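Local coordinates for neutral ceramidase (PDB 2ZWS), which catalyses the zinc-dependent cleavage of the N-acyl linkage of ceramides to sphingosine and free fatty acid, and also the reverse synthesis, at residues A[13-18]-A[34-39]; A[19-24]-A[548-553]; A[29-34]-A[211-216]; A[97-102]-A[204-209]. One frame throughout, in Å; residues are numbered along the deposited sequence.

The four contacts form one continuous block in the fold. Strand 32-36 is its centre: interactions 1 and 3 both use it and share A34, with centres about 10 Å apart. Strand 22-24, just before it in the chain, belongs to interaction 2 and pairs with strand 101-102 of interaction 4. Along the chain, the segments of interaction 1 alternate with those of interactions 2 and 3, and interaction 4 falls within the spans of both. Interaction 2 brings in the C-terminal part of the chain through 548-553. Its centre lies about 8 Å from that of interaction 1 and about 17 Å from that of interaction 4. The magnesium ion (interaction 1) and the zinc ion (interaction 4) lie at different ends of this group.

Interaction 1: residues A[13-18]-A[34-39]; sequences DITGEA and AGIHMR. With MG (magnesium ion), chain C.
The contact lies beside the magnesium site, where the loop after strand 5-13 meets the end of strand 32-36. The two segments run in nearly opposite directions. At one end D13 and R39 form a salt bridge. D13 OD2 accepts from R39 NH1 at 2.9 Å through its syn lone pair. The carboxylate and guanidinium planes stand 86° apart. R39 NE pairs with D579, a magnesium ligand, so the arginine joins two acids. D13 CG is anti to the backbone N (chi1 -175°), which lets OD1 turn back to its own chain. D13 OD1 accepts from T15 N at 2.9 Å and from T15 OG1 at 2.7 Å. This double grip fixes the carboxylate. T15 OG1 in turn lies 3.2 Å from R39 CB, and the two side chains cross at about a right angle. At the other end A18 CB packs on I36 CG1 at 3.9 Å. Next to I36, H37 binds magnesium by its backbone O at 2.2 Å. A water on the metal donates to I36 O. T584 and D581 also bind the ion by backbone oxygens. D13 and T15 form an Asx turn, and R39 links it to D579 of a magnesium site lined largely by backbone carbonyls.

Interaction 2: residues A[19-24]-A[548-553]; sequences AEVGMM and HPKNDL
H548 and E20 make the main side-chain bond of this contact. H548 NE2 donates to E20 OE1 at 2.8 Å, with a nearly straight N-H...O angle of 169°. The oxygen lies in the plane of the imidazole ring. Seen from the acid, the donor comes from above the carboxylate plane, and the two planes stand 60° apart. K550 makes the second bond. Its side chain is extended all the way beyond CG and passes alongside the backbone of A19 and E20. K550 NZ then donates to E20 O at 2.9 Å, from above the carbonyl plane. On the way K550 CE lies 3.5 Å from V21 CG2. A19 CB presses on P549 CG at 3.5 Å, a tight carbon pair.

The next shell sets these groups in place. A chi1 of -153° swings the H548 ring away from its backbone N, and ND1 faces back to its own chain, where it accepts from K550 N at 3.0 Å. Both ring nitrogens are therefore engaged, which fixes the rotation of the ring. A water donates to E20 OE1 and accepts from K550 NZ at 2.8 Å, closing a link between acid and lysine. Further out, W588 of strand 584-591 meets the H548 ring and also touches A19, E20 and P549. D515 receives a bond from H548 N.

The contact joins the N-terminal and C-terminal parts of the chain. With ND1 accepting and NE2 donating, the geometry is consistent with a neutral imidazole protonated at NE2. The nearby lysine, linked through the water, would probably stabilise the acid as an anion.

Interaction 3: residues A[29-34]-A[211-216]; sequences LEQKTA and ANHLIS
Q31 reaches across to N212 with the edge of its amide. With chi1 at -165°, Q31 CG points to the far side from its backbone N, and the chain runs extended to the amide. Q31 NE2 donates to N212 O at 3.0 Å with an N-H...O angle of 172°. The acceptor lies in the amide plane, and the donor lies in the carbonyl plane. The two groups thus meet edge to edge.

N212 turns its own side chain the other way, back over its segment. N212 ND2 donates to L214 O at 2.8 Å, on a lone pair. N212 OD1 accepts from L214 N, which sits above the plane of the side-chain carbonyl. This last bond makes an Asx turn. Together the two bonds hold the amide of N212 at both of its ends.

The turn leads into the short, weakly bonded strand 214-215, at one edge of a mixed six-strand sheet, next to and parallel with strand 32-36. The first link between them is A34 N to H213 O at 2.8 Å. G35 and I215 carry the pairing onward. T33 CA also lies 3.3 Å from H213 O as a CA-H...O contact.

Apolar groups flank this pairing. A34 CB meets H213 CB at 3.7 Å. T33 CG2 meets I215 CG1 at 4.0 Å, and these two side chains cross at a slant. T33 OG1 bonds to E17 O and accepts a weak bond from V21 N. L214 CD2 comes within 3.9 Å of A34 O, and the L214 side chain also touches Q585 and R587 of strand 584-591.

Interaction 4: residues A[97-102]-A[204-209]; sequences HTHSGP and HSTSMT. With ZN (zinc ion), chain B.
At H97 a chi1 of -160° sends the ring out opposite the backbone N, while H204 has chi1 at -94°, off the usual staggered values. These torsions bring the two rings to one zinc ion. H97 NE2 binds it at 2.2 Å and H204 NE2 at 2.1 Å. The rings meet obliquely, with planes 63° apart, and H204 NE2 lies at the edge of the H97 ring, near its plane. E411 and Y448 are the other protein ligands. A metal-bound water lies 2.7 Å from H99 NE2, in the plane of the H99 ring.

H99 is thus a second-shell residue. Its ND1 donates to H97 O at 2.8 Å, which fixes the ring's rotation and leaves NE2 facing the water. H99 CE1 sits over one face of the H97 ring. T206 CG2 covers one face of the H99 ring as a CH-pi contact, 3.4 Å from the ring centroid. The zinc ligands are held from behind as well: H97 ND1 bonds to G64 O, and H204 ND1 to L249 O.

The backbones run nearly in the same direction here. H99 N donates to S205 O at 3.3 Å, a long bond. Beyond it S100 OG approaches M208 CB, and two waters link S100 OG to M208 O and T209 O.

The contact is buried, with its H97-H204 end at the zinc site. Helix 218-231 packs against T98 and S205, and helix 265-286 against S207 and M208. At the end of 97-102, strand 101-102 pairs with strand 22-24.

Interaction 1: residues A[13-18]-A[34-39]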
loop_
_atom_site.group_PDB
_atom_site.type_symbol
_atom_site.label_atom_id
_atom_site.label_comp_id
_atom_site.label_asym_id
_atom_site.label_seq_id
_atom_site.Cartn_x
_atom_site.Cartn_y
_atom_site.Cartn_z
ATOM N N ASP A 13 -0.915 12.770 -2.403
ATOM C CA ASP A 13 -1.708 11.951 -3.315
ATOM C C ASP A 13 -0.786 11.149 -4.251
ATOM O O ASP A 13 0.105 11.743 -4.896
ATOM C CB ASP A 13 -2.554 12.947 -4.105
ATOM C CG ASP A 13 -3.573 12.299 -5.043
ATOM O OD1 ASP A 13 -3.600 11.057 -5.218
ATOM O OD2 ASP A 13 -4.386 13.074 -5.622
ATOM N N ILE A 14 -0.952 9.814 -4.286
ATOM C CA ILE A 14 -0.179 8.949 -5.170
ATOM C C ILE A 14 -1.130 8.158 -6.092
ATOM O O ILE A 14 -0.758 7.097 -6.639
ATOM C CB ILE A 14 0.717 7.961 -4.396
ATOM C CG1 ILE A 14 -0.088 7.191 -3.324
ATOM C CG2 ILE A 14 1.882 8.657 -3.752
ATOM C CD1 ILE A 14 0.724 6.035 -2.629
ATOM N N THR A 15 -2.352 8.672 -6.279
ATOM C CA THR A 15 -3.357 7.955 -7.095
ATOM C C THR A 15 -2.919 7.943 -8.561
ATOM O O THR A 15 -2.569 8.985 -9.126
ATOM C CB THR A 15 -4.726 8.646 -7.013
ATOM O OG1 THR A 15 -5.086 8.853 -5.634
ATOM C CG2 THR A 15 -5.810 7.781 -7.683
ATOM N N GLY A 16 -2.978 6.783 -9.181
ATOM C CA GLY A 16 -2.570 6.636 -10.558
ATOM C C GLY A 16 -3.752 6.658 -11.514
ATOM O O GLY A 16 -4.787 7.234 -11.226
ATOM N N GLU A 17 -3.595 5.990 -12.652
ATOM C CA GLU A 17 -4.552 6.128 -13.766
ATOM C C GLU A 17 -5.896 5.498 -13.419
ATOM O O GLU A 17 -5.960 4.302 -13.094
ATOM C CB GLU A 17 -3.931 5.479 -15.013
ATOM C CG GLU A 17 -2.711 6.277 -15.535
ATOM C CD GLU A 17 -1.782 5.467 -16.417
ATOM O OE1 GLU A 17 -1.022 4.596 -15.917
ATOM O OE2 GLU A 17 -1.829 5.704 -17.635
ATOM N N ALA A 18 -6.967 6.291 -13.460
ATOM C CA ALA A 18 -8.291 5.875 -12.947
ATOM C C ALA A 18 -9.201 5.153 -13.935
ATOM O O ALA A 18 -10.280 4.680 -13.570
ATOM C CB ALA A 18 -9.024 7.068 -12.353
ATOM N N ALA A 34 -11.806 1.705 -13.380
ATOM C CA ALA A 34 -12.970 2.377 -13.976
ATOM C C ALA A 34 -13.501 3.529 -13.133
ATOM O O ALA A 34 -14.662 3.905 -13.268
ATOM C CB ALA A 34 -14.089 1.342 -14.247
ATOM N N GLY A 35 -12.661 4.054 -12.242
ATOM C CA GLY A 35 -13.035 5.206 -11.426
ATOM C C GLY A 35 -12.322 5.218 -10.099
ATOM O O GLY A 35 -11.306 4.523 -9.913
ATOM N N ILE A 36 -12.837 6.041 -9.180
ATOM C CA ILE A 36 -12.226 6.167 -7.865
ATOM C C ILE A 36 -13.295 6.058 -6.812
ATOM O O ILE A 36 -14.332 6.711 -6.913
ATOM C CB ILE A 36 -11.530 7.552 -7.719
ATOM C CG1 ILE A 36 -10.366 7.652 -8.720
ATOM C CG2 ILE A 36 -11.114 7.832 -6.254
ATOM C CD1 ILE A 36 -9.776 9.027 -8.807
ATOM N N HIS A 37 -13.064 5.191 -5.823
ATOM C CA HIS A 37 -13.852 5.280 -4.603
ATOM C C HIS A 37 -13.191 6.243 -3.607
ATOM O O HIS A 37 -13.788 7.240 -3.208
ATOM C CB HIS A 37 -14.097 3.922 -3.966
ATOM C CG HIS A 37 -14.943 4.016 -2.737
ATOM N ND1 HIS A 37 -14.997 3.026 -1.779
ATOM C CD2 HIS A 37 -15.775 5.002 -2.308
ATOM C CE1 HIS A 37 -15.824 3.396 -0.815
ATOM N NE2 HIS A 37 -16.310 4.592 -1.110
ATOM N N MET A 38 -11.954 5.930 -3.222
ATOM C CA MET A 38 -11.148 6.843 -2.427
ATOM C C MET A 38 -9.746 6.885 -3.030
ATOM O O MET A 38 -9.306 5.918 -3.672
ATOM C CB MET A 38 -11.109 6.439 -0.933
ATOM C CG MET A 38 -12.461 6.538 -0.178
ATOM S SD MET A 38 -12.379 6.729 1.646
ATOM C CE MET A 38 -11.362 5.318 2.089
ATOM N N ARG A 39 -9.060 8.015 -2.840
ATOM C CA ARG A 39 -7.721 8.156 -3.395
ATOM C C ARG A 39 -6.693 7.364 -2.581
ATOM O O ARG A 39 -6.966 6.917 -1.458
ATOM C CB ARG A 39 -7.313 9.629 -3.483
ATOM C CG ARG A 39 -8.026 10.333 -4.658
ATOM C CD ARG A 39 -7.428 11.746 -4.986
ATOM N NE ARG A 39 -8.090 12.213 -6.214
ATOM C CZ ARG A 39 -7.526 12.314 -7.419
ATOM N NH1 ARG A 39 -6.219 12.143 -7.599
ATOM N NH2 ARG A 39 -8.289 12.646 -8.457
HETATM MG MG MG C . -15.082 9.010 -3.068
HETATM O O HOH W 1 -14.836 9.298 -5.576
#

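Interaction 2: residues A[19-24]-A[548-553]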
loop_
_atom_site.group_PDB
_atom_site.type_symbol
_atom_site.label_atom_id
_atom_site.label_comp_id
_atom_site.label_asym_id
_atom_site.label_seq_id
_atom_site.Cartn_x
_atom_site.Cartn_y
_atom_site.Cartn_z
ATOM N N ALA A 19 -8.771 5.067 -15.183
ATOM C CA ALA A 19 -9.471 4.160 -16.094
ATOM C C ALA A 19 -8.538 3.460 -17.050
ATOM O O ALA A 19 -7.558 4.036 -17.513
ATOM C CB ALA A 19 -10.533 4.911 -16.878
ATOM N N GLU A 20 -8.853 2.191 -17.317
ATOM C CA GLU A 20 -8.231 1.382 -18.381
ATOM C C GLU A 20 -6.764 1.008 -18.083
ATOM O O GLU A 20 -5.918 0.901 -18.997
ATOM C CB GLU A 20 -8.428 2.032 -19.779
ATOM C CG GLU A 20 -9.932 2.094 -20.186
ATOM C CD GLU A 20 -10.166 2.515 -21.644
ATOM O OE1 GLU A 20 -9.311 3.239 -22.195
ATOM O OE2 GLU A 20 -11.225 2.126 -22.215
ATOM N N VAL A 21 -6.466 0.771 -16.798
ATOM C CA VAL A 21 -5.208 0.143 -16.429
ATOM C C VAL A 21 -5.509 -1.062 -15.528
ATOM O O VAL A 21 -6.274 -0.944 -14.555
ATOM C CB VAL A 21 -4.242 1.125 -15.693
ATOM C CG1 VAL A 21 -2.938 0.416 -15.295
ATOM C CG2 VAL A 21 -3.889 2.284 -16.594
ATOM N N GLY A 22 -4.895 -2.209 -15.827
ATOM C CA GLY A 22 -5.012 -3.378 -14.953
ATOM C C GLY A 22 -4.643 -3.039 -13.514
ATOM O O GLY A 22 -3.643 -2.342 -13.256
ATOM N N MET A 23 -5.440 -3.550 -12.586
ATOM C CA MET A 23 -5.196 -3.336 -11.160
ATOM C C MET A 23 -4.163 -4.302 -10.581
ATOM O O MET A 23 -4.008 -5.447 -11.088
ATOM C CB MET A 23 -6.550 -3.372 -10.435
ATOM C CG MET A 23 -7.339 -2.118 -10.862
ATOM S SD MET A 23 -9.115 -2.147 -10.587
ATOM C CE MET A 23 -9.204 -1.848 -8.834
ATOM N N MET A 24 -3.473 -3.857 -9.526
ATOM C CA MET A 24 -2.358 -4.606 -8.955
ATOM C C MET A 24 -2.785 -5.434 -7.738
ATOM O O MET A 24 -3.287 -4.883 -6.749
ATOM C CB MET A 24 -1.225 -3.655 -8.518
ATOM C CG MET A 24 0.053 -4.376 -8.026
ATOM S SD MET A 24 0.780 -5.331 -9.365
ATOM C CE MET A 24 1.369 -6.819 -8.526
ATOM N N HIS A 548 -11.265 11.135 -20.993
ATOM C CA HIS A 548 -10.551 10.038 -20.346
ATOM C C HIS A 548 -9.684 10.475 -19.141
ATOM O O HIS A 548 -8.845 11.351 -19.283
ATOM C CB HIS A 548 -9.646 9.386 -21.376
ATOM C CG HIS A 548 -9.359 7.950 -21.092
ATOM N ND1 HIS A 548 -8.773 7.518 -19.917
ATOM C CD2 HIS A 548 -9.604 6.835 -21.821
ATOM C CE1 HIS A 548 -8.652 6.202 -19.952
ATOM N NE2 HIS A 548 -9.154 5.763 -21.093
ATOM N N PRO A 549 -9.873 9.850 -17.956
ATOM C CA PRO A 549 -9.043 10.232 -16.796
ATOM C C PRO A 549 -7.544 9.933 -16.974
ATOM O O PRO A 549 -6.740 10.477 -16.209
ATOM C CB PRO A 549 -9.647 9.409 -15.630
ATOM C CG PRO A 549 -10.379 8.346 -16.242
ATOM C CD PRO A 549 -10.858 8.810 -17.596
ATOM N N LYS A 550 -7.159 9.089 -17.952
ATOM C CA LYS A 550 -5.706 8.911 -18.241
ATOM C C LYS A 550 -5.062 10.217 -18.692
ATOM O O LYS A 550 -3.837 10.369 -18.602
ATOM C CB LYS A 550 -5.421 7.857 -19.320
ATOM C CG LYS A 550 -5.370 6.436 -18.830
ATOM C CD LYS A 550 -5.147 5.443 -20.002
ATOM C CE LYS A 550 -4.964 4.062 -19.433
ATOM N NZ LYS A 550 -4.743 3.051 -20.492
ATOM N N ASN A 551 -5.872 11.153 -19.172
ATOM C CA ASN A 551 -5.324 12.439 -19.646
ATOM C C ASN A 551 -4.689 13.278 -18.529
ATOM O O ASN A 551 -3.736 14.003 -18.780
ATOM C CB ASN A 551 -6.405 13.285 -20.313
ATOM C CG ASN A 551 -6.867 12.723 -21.635
ATOM O OD1 ASN A 551 -6.080 12.161 -22.431
ATOM N ND2 ASN A 551 -8.158 12.848 -21.881
ATOM N N ASP A 552 -5.220 13.173 -17.309
ATOM C CA ASP A 552 -4.713 13.932 -16.163
ATOM C C ASP A 552 -5.195 13.222 -14.893
ATOM O O ASP A 552 -6.390 13.021 -14.712
ATOM C CB ASP A 552 -5.196 15.385 -16.213
ATOM C CG ASP A 552 -4.438 16.299 -15.261
ATOM O OD1 ASP A 552 -4.291 15.969 -14.061
ATOM O OD2 ASP A 552 -3.960 17.364 -15.726
ATOM N N LEU A 553 -4.271 12.862 -14.007
ATOM C CA LEU A 553 -4.629 12.152 -12.751
ATOM C C LEU A 553 -5.325 13.029 -11.744
ATOM O O LEU A 553 -5.852 12.546 -10.730
ATOM C CB LEU A 553 -3.370 11.614 -12.093
ATOM C CG LEU A 553 -2.478 10.792 -13.002
ATOM C CD1 LEU A 553 -1.290 10.240 -12.229
ATOM C CD2 LEU A 553 -3.237 9.681 -13.580
HETATM O O HOH W 2 -6.630 3.205 -22.495
#

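Interaction 3: residues A[29-34]-A[211-216]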
loop_
_atom_site.group_PDB
_atom_site.type_symbol
_atom_site.label_atom_id
_atom_site.label_comp_id
_atom_site.label_asym_id
_atom_site.label_seq_id
_atom_site.Cartn_x
_atom_site.Cartn_y
_atom_site.Cartn_z
ATOM N N LEU A 29 -6.356 -10.050 -16.002
ATOM C CA LEU A 29 -6.449 -9.267 -17.240
ATOM C C LEU A 29 -7.806 -8.575 -17.476
ATOM O O LEU A 29 -7.945 -7.791 -18.422
ATOM C CB LEU A 29 -6.149 -10.157 -18.456
ATOM C CG LEU A 29 -4.745 -10.724 -18.615
ATOM C CD1 LEU A 29 -4.814 -11.801 -19.667
ATOM C CD2 LEU A 29 -3.756 -9.633 -19.027
ATOM N N GLU A 30 -8.774 -8.920 -16.631
ATOM C CA GLU A 30 -10.128 -8.390 -16.692
ATOM C C GLU A 30 -10.505 -7.603 -15.435
ATOM O O GLU A 30 -11.665 -7.588 -15.020
ATOM C CB GLU A 30 -11.132 -9.522 -16.937
ATOM C CG GLU A 30 -11.105 -10.108 -18.347
ATOM C CD GLU A 30 -12.035 -11.310 -18.512
ATOM O OE1 GLU A 30 -11.795 -12.118 -19.435
ATOM O OE2 GLU A 30 -12.995 -11.459 -17.725
ATOM N N GLN A 31 -9.515 -6.951 -14.831
ATOM C CA GLN A 31 -9.772 -6.028 -13.739
ATOM C C GLN A 31 -9.067 -4.720 -13.994
ATOM O O GLN A 31 -8.027 -4.422 -13.389
ATOM C CB GLN A 31 -9.334 -6.618 -12.400
ATOM C CG GLN A 31 -9.918 -5.843 -11.233
ATOM C CD GLN A 31 -9.180 -6.060 -9.933
ATOM O OE1 GLN A 31 -8.109 -6.684 -9.874
ATOM N NE2 GLN A 31 -9.747 -5.510 -8.862
ATOM N N LYS A 32 -9.643 -3.934 -14.893
ATOM C CA LYS A 32 -9.108 -2.599 -15.179
ATOM C C LYS A 32 -9.792 -1.502 -14.378
ATOM O O LYS A 32 -10.986 -1.604 -14.082
ATOM C CB LYS A 32 -9.174 -2.309 -16.672
ATOM C CG LYS A 32 -8.292 -3.267 -17.483
ATOM C CD LYS A 32 -7.908 -2.661 -18.817
ATOM C CE LYS A 32 -7.297 -3.684 -19.703
ATOM N NZ LYS A 32 -6.952 -3.033 -21.010
ATOM N N THR A 33 -9.035 -0.462 -14.020
ATOM C CA THR A 33 -9.657 0.656 -13.305
ATOM C C THR A 33 -10.807 1.241 -14.116
ATOM O O THR A 33 -10.787 1.258 -15.363
ATOM C CB THR A 33 -8.654 1.779 -12.926
ATOM O OG1 THR A 33 -7.978 2.202 -14.126
ATOM C CG2 THR A 33 -7.585 1.231 -11.952
ATOM N N ALA A 34 -11.806 1.705 -13.380
ATOM C CA ALA A 34 -12.970 2.377 -13.976
ATOM C C ALA A 34 -13.501 3.529 -13.133
ATOM O O ALA A 34 -14.662 3.905 -13.268
ATOM C CB ALA A 34 -14.089 1.342 -14.247
ATOM N N ALA A 211 -13.665 -8.294 -8.451
ATOM C CA ALA A 211 -14.823 -7.810 -9.217
ATOM C C ALA A 211 -14.951 -6.285 -9.225
ATOM O O ALA A 211 -15.732 -5.724 -10.012
ATOM C CB ALA A 211 -16.101 -8.412 -8.666
ATOM N N ASN A 212 -14.187 -5.634 -8.362
ATOM C CA ASN A 212 -14.293 -4.198 -8.212
ATOM C C ASN A 212 -13.340 -3.484 -9.165
ATOM O O ASN A 212 -12.202 -3.925 -9.363
ATOM C CB ASN A 212 -13.952 -3.804 -6.777
ATOM C CG ASN A 212 -13.625 -2.325 -6.660
ATOM O OD1 ASN A 212 -14.484 -1.468 -6.820
ATOM N ND2 ASN A 212 -12.358 -2.030 -6.396
ATOM N N HIS A 213 -13.793 -2.359 -9.715
ATOM C CA HIS A 213 -12.966 -1.613 -10.654
ATOM C C HIS A 213 -12.649 -0.207 -10.175
ATOM O O HIS A 213 -11.929 0.533 -10.858
ATOM C CB HIS A 213 -13.647 -1.587 -12.019
ATOM C CG HIS A 213 -13.733 -2.935 -12.672
ATOM N ND1 HIS A 213 -14.826 -3.762 -12.535
ATOM C CD2 HIS A 213 -12.875 -3.581 -13.493
ATOM C CE1 HIS A 213 -14.625 -4.876 -13.225
ATOM N NE2 HIS A 213 -13.449 -4.792 -13.813
ATOM N N LEU A 214 -13.157 0.166 -8.995
ATOM C CA LEU A 214 -12.877 1.501 -8.468
ATOM C C LEU A 214 -11.599 1.504 -7.640
ATOM O O LEU A 214 -11.369 0.592 -6.842
ATOM C CB LEU A 214 -14.013 1.974 -7.569
ATOM C CG LEU A 214 -15.393 2.085 -8.231
ATOM C CD1 LEU A 214 -16.378 2.674 -7.220
ATOM C CD2 LEU A 214 -15.376 2.910 -9.524
ATOM N N ILE A 215 -10.777 2.534 -7.826
ATOM C CA ILE A 215 -9.580 2.691 -7.003
ATOM C C ILE A 215 -9.977 2.827 -5.560
ATOM O O ILE A 215 -10.892 3.578 -5.209
ATOM C CB ILE A 215 -8.741 3.902 -7.462
ATOM C CG1 ILE A 215 -8.108 3.569 -8.809
ATOM C CG2 ILE A 215 -7.687 4.256 -6.413
ATOM C CD1 ILE A 215 -7.250 4.690 -9.421
ATOM N N SER A 216 -9.282 2.074 -4.705
ATOM C CA SER A 216 -9.581 2.142 -3.282
ATOM C C SER A 216 -8.357 1.719 -2.473
ATOM O O SER A 216 -7.625 0.817 -2.874
ATOM C CB SER A 216 -10.736 1.191 -2.938
ATOM O OG SER A 216 -10.903 1.076 -1.531
#

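Interaction 4: residues A[97-102]-A[204-209]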
loop_
_atom_site.group_PDB
_atom_site.type_symbol
_atom_site.label_atom_id
_atom_site.label_comp_id
_atom_site.label_asym_id
_atom_site.label_seq_id
_atom_site.Cartn_x
_atom_site.Cartn_y
_atom_site.Cartn_z
ATOM N N HIS A 97 -0.721 -2.890 1.047
ATOM C CA HIS A 97 -1.109 -4.109 0.296
ATOM C C HIS A 97 -2.570 -4.086 -0.139
ATOM O O HIS A 97 -3.216 -5.126 -0.289
ATOM C CB HIS A 97 -0.769 -5.366 1.081
ATOM C CG HIS A 97 -0.668 -6.604 0.256
ATOM N ND1 HIS A 97 -0.079 -6.632 -0.990
ATOM C CD2 HIS A 97 -0.965 -7.896 0.572
ATOM C CE1 HIS A 97 -0.080 -7.888 -1.433
ATOM N NE2 HIS A 97 -0.600 -8.673 -0.500
ATOM N N THR A 98 -3.108 -2.890 -0.368
ATOM C CA THR A 98 -4.400 -2.804 -1.064
ATOM C C THR A 98 -4.308 -3.462 -2.436
ATOM O O THR A 98 -3.292 -3.293 -3.137
ATOM C CB THR A 98 -4.902 -1.342 -1.218
ATOM O OG1 THR A 98 -6.076 -1.317 -2.035
ATOM C CG2 THR A 98 -3.847 -0.427 -1.834
ATOM N N HIS A 99 -5.381 -4.142 -2.844
ATOM C CA HIS A 99 -5.411 -4.787 -4.152
ATOM C C HIS A 99 -6.276 -4.002 -5.137
ATOM O O HIS A 99 -6.640 -4.539 -6.182
ATOM C CB HIS A 99 -5.912 -6.222 -3.994
ATOM C CG HIS A 99 -4.921 -7.136 -3.350
ATOM N ND1 HIS A 99 -4.279 -6.831 -2.169
ATOM C CD2 HIS A 99 -4.473 -8.357 -3.713
ATOM C CE1 HIS A 99 -3.477 -7.829 -1.834
ATOM N NE2 HIS A 99 -3.552 -8.749 -2.775
ATOM N N SER A 100 -6.551 -2.737 -4.825
ATOM C CA SER A 100 -7.468 -1.939 -5.633
ATOM C C SER A 100 -6.856 -0.681 -6.185
ATOM O O SER A 100 -7.568 0.315 -6.353
ATOM C CB SER A 100 -8.701 -1.565 -4.812
ATOM O OG SER A 100 -9.408 -2.754 -4.447
ATOM N N GLY A 101 -5.551 -0.724 -6.474
ATOM C CA GLY A 101 -4.914 0.391 -7.214
ATOM C C GLY A 101 -4.459 -0.041 -8.600
ATOM O O GLY A 101 -4.296 -1.230 -8.860
ATOM N N PRO A 102 -4.246 0.935 -9.496
ATOM C CA PRO A 102 -3.685 0.658 -10.827
ATOM C C PRO A 102 -2.277 0.073 -10.722
ATOM O O PRO A 102 -1.474 0.533 -9.906
ATOM C CB PRO A 102 -3.676 2.046 -11.498
ATOM C CG PRO A 102 -3.649 3.022 -10.372
ATOM C CD PRO A 102 -4.467 2.378 -9.266
ATOM N N HIS A 204 -4.506 -9.040 5.080
ATOM C CA HIS A 204 -4.600 -8.642 3.668
ATOM C C HIS A 204 -5.646 -7.549 3.457
ATOM O O HIS A 204 -6.761 -7.627 3.975
ATOM C CB HIS A 204 -4.892 -9.825 2.738
ATOM C CG HIS A 204 -3.665 -10.445 2.159
ATOM N ND1 HIS A 204 -2.793 -11.213 2.909
ATOM C CD2 HIS A 204 -3.160 -10.408 0.901
ATOM C CE1 HIS A 204 -1.788 -11.596 2.132
ATOM N NE2 HIS A 204 -1.986 -11.111 0.915
ATOM N N SER A 205 -5.266 -6.556 2.661
ATOM C CA SER A 205 -6.163 -5.474 2.312
ATOM C C SER A 205 -6.906 -5.819 1.016
ATOM O O SER A 205 -6.720 -5.188 -0.050
ATOM C CB SER A 205 -5.374 -4.157 2.202
ATOM O OG SER A 205 -4.950 -3.774 3.507
ATOM N N THR A 206 -7.785 -6.807 1.145
ATOM C CA THR A 206 -8.437 -7.445 -0.006
ATOM C C THR A 206 -9.945 -7.472 0.202
ATOM O O THR A 206 -10.644 -8.306 -0.364
ATOM C CB THR A 206 -7.956 -8.905 -0.164
ATOM O OG1 THR A 206 -8.070 -9.576 1.104
ATOM C CG2 THR A 206 -6.508 -8.979 -0.626
ATOM N N SER A 207 -10.461 -6.581 1.050
ATOM C CA SER A 207 -11.915 -6.517 1.224
ATOM C C SER A 207 -12.642 -6.158 -0.072
ATOM O O SER A 207 -13.755 -6.620 -0.299
ATOM C CB SER A 207 -12.277 -5.525 2.329
ATOM O OG SER A 207 -11.761 -5.976 3.574
ATOM N N MET A 208 -12.039 -5.280 -0.892
ATOM C CA MET A 208 -12.558 -5.001 -2.232
ATOM C C MET A 208 -11.993 -6.094 -3.134
ATOM O O MET A 208 -10.765 -6.287 -3.213
ATOM C CB MET A 208 -12.090 -3.636 -2.722
ATOM C CG MET A 208 -12.569 -2.429 -1.892
ATOM S SD MET A 208 -14.363 -2.284 -1.732
ATOM C CE MET A 208 -14.867 -2.122 -3.459
ATOM N N THR A 209 -12.890 -6.835 -3.783
ATOM C CA THR A 209 -12.533 -8.056 -4.490
ATOM C C THR A 209 -12.085 -7.788 -5.921
ATOM O O THR A 209 -12.100 -6.637 -6.398
ATOM C CB THR A 209 -13.711 -9.064 -4.540
ATOM O OG1 THR A 209 -14.699 -8.551 -5.442
ATOM C CG2 THR A 209 -14.312 -9.298 -3.130
HETATM ZN ZN ZN B . -0.556 -10.839 -0.615
HETATM O O HOH W 3 -1.685 -10.724 -2.400
HETATM O O HOH W 4 -8.503 -4.652 -2.690
HETATM O O HOH W 5 -10.560 -4.310 -6.295
#